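Side-chain contact in beta-ketoacyl synthase (Burkholderia phymatum, PDB 4EWG), which probably catalyses the condensation step of fatty acid synthesis, extending an acyl chain on acyl carrier protein as a 3-oxoacyl synthase of the thiolase-like superfamily: residues P58-P63 with V77-V82. Numbering follows the deposited sequence.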
# COMPACT_ATOMS: atom_id res chain seq x y z
N PRO A 58 0.90 -22.48 15.89
CA PRO A 58 1.29 -23.87 16.21
C PRO A 58 1.23 -24.79 15.01
O PRO A 58 1.88 -25.82 15.00
CB PRO A 58 0.27 -24.29 17.29
CG PRO A 58 -0.90 -23.38 17.09
CD PRO A 58 -0.34 -22.07 16.56
N GLY A 59 0.44 -24.43 14.02
CA GLY A 59 0.42 -25.14 12.73
C GLY A 59 -0.51 -24.38 11.80
O GLY A 59 -1.14 -23.38 12.18
N PHE A 60 -0.57 -24.83 10.57
CA PHE A 60 -1.48 -24.29 9.61
C PHE A 60 -1.43 -25.25 8.44
O PHE A 60 -0.36 -25.60 7.99
CB PHE A 60 -1.05 -22.88 9.16
CG PHE A 60 -1.87 -22.33 8.04
CD1 PHE A 60 -1.51 -22.57 6.71
CD2 PHE A 60 -2.99 -21.56 8.30
CE1 PHE A 60 -2.29 -22.09 5.68
CE2 PHE A 60 -3.75 -21.05 7.27
CZ PHE A 60 -3.40 -21.31 5.96
N ALA A 61 -2.57 -25.66 7.97
CA ALA A 61 -2.66 -26.35 6.69
C ALA A 61 -3.81 -25.75 5.92
O ALA A 61 -4.86 -25.44 6.48
CB ALA A 61 -2.85 -27.86 6.86
N GLN A 62 -3.56 -25.54 4.63
CA GLN A 62 -4.60 -25.08 3.70
C GLN A 62 -5.80 -25.93 3.84
O GLN A 62 -5.66 -27.14 3.95
CB GLN A 62 -4.17 -25.25 2.27
CG GLN A 62 -3.01 -24.42 1.88
CD GLN A 62 -2.33 -25.00 0.70
OE1 GLN A 62 -1.08 -25.21 0.70
NE2 GLN A 62 -3.12 -25.33 -0.34
N PRO A 63 -6.98 -25.33 3.80
CA PRO A 63 -8.19 -26.12 3.65
C PRO A 63 -8.09 -27.00 2.43
O PRO A 63 -7.53 -26.59 1.42
CB PRO A 63 -9.28 -25.07 3.50
CG PRO A 63 -8.76 -23.93 4.30
CD PRO A 63 -7.28 -23.92 4.07
N VAL A 77 1.77 -15.99 3.90
CA VAL A 77 1.11 -14.78 4.39
C VAL A 77 -0.22 -14.56 3.65
O VAL A 77 -1.21 -14.16 4.25
CB VAL A 77 2.03 -13.53 4.28
CG1 VAL A 77 2.35 -13.21 2.82
CG2 VAL A 77 1.40 -12.32 4.97
N SER A 78 -0.22 -14.82 2.36
CA SER A 78 -1.43 -14.69 1.57
C SER A 78 -2.39 -15.83 1.92
O SER A 78 -3.58 -15.61 1.99
CB SER A 78 -1.10 -14.68 0.06
OG SER A 78 -0.59 -13.40 -0.31
N MET A 79 -1.87 -17.02 2.19
CA MET A 79 -2.74 -18.11 2.69
C MET A 79 -3.39 -17.78 4.03
O MET A 79 -4.59 -18.02 4.22
CB MET A 79 -1.99 -19.43 2.78
CG MET A 79 -1.61 -19.98 1.43
SD MET A 79 -1.10 -21.69 1.49
CE MET A 79 0.42 -21.61 2.46
N TYR A 80 -2.62 -17.18 4.94
CA TYR A 80 -3.21 -16.72 6.22
C TYR A 80 -4.32 -15.69 5.95
O TYR A 80 -5.40 -15.76 6.50
CB TYR A 80 -2.18 -16.05 7.10
CG TYR A 80 -0.98 -16.90 7.55
CD1 TYR A 80 -0.90 -18.27 7.35
CD2 TYR A 80 0.08 -16.28 8.19
CE1 TYR A 80 0.19 -19.00 7.79
CE2 TYR A 80 1.18 -17.00 8.63
CZ TYR A 80 1.23 -18.35 8.44
OH TYR A 80 2.36 -19.04 8.91
N ALA A 81 -4.01 -14.74 5.06
CA ALA A 81 -4.91 -13.63 4.75
C ALA A 81 -6.23 -14.18 4.19
O ALA A 81 -7.30 -13.78 4.63
CB ALA A 81 -4.25 -12.69 3.75
N VAL A 82 -6.13 -15.11 3.23
CA VAL A 82 -7.29 -15.72 2.61
C VAL A 82 -8.12 -16.55 3.62
O VAL A 82 -9.33 -16.43 3.68
CB VAL A 82 -6.91 -16.57 1.40
CG1 VAL A 82 -8.10 -17.35 0.90
CG2 VAL A 82 -6.34 -15.68 0.29
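In the N-terminal half of this thiolase-fold ketosynthase, the loop that follows strand 53-54 is pinned by Phe-60 against the first turns of helix 76-92, where Tyr-80 and Met-79 receive it. The two aromatic rings form an edge-to-face pair: Tyr-80 turns the edge carrying CD1 and CE1 onto one face of Phe-60, with centroids 5.1 Å apart and planes at 67°. CD1 of Tyr-80 sits over the middle of the phenylalanine ring, while CE1 of Tyr-80 lies 3.9 Å from CG of Phe-60, nearer the root of that side chain. With CG trans to the backbone N (chi1 173°), the Phe-60 side chain leaves the extended loop and reaches toward the helix. Its far end meets the neighbouring residue: CE1 of Phe-60 lies 3.9 Å from CB of Met-79, and CZ of Phe-60 3.9 Å from the Met-79 carbonyl O. Phe-60 thus meets the methionine chiefly at CB and the carbonyl O, whereas the closest approach to the sulfur comes from Gln-62. There, Gln-62 brings the aliphatic part of its chain to the sulfur, with CG 3.4 Å from SD of Met-79, and its amide carbon and OE1 are also close by. This second contact lies toward the exposed margin and is made by van der Waals packing. The hydroxyl of Tyr-80 looks beyond the pair, hydrogen-bonded to NE of Arg-76 and OE1 of Glu-237, which tie down the far end of the ring that meets Phe-60. Arg-76 and Arg-83 of the same helix also touch Phe-60, and Leu-57 packs on Tyr-80. Away from the loop, Val-77 and Ala-81 of helix 76-92 pack against helix 146-154 and Ala-195 of strand 189-196, so the helix lies between the central mixed sheet and the 58-63 loop.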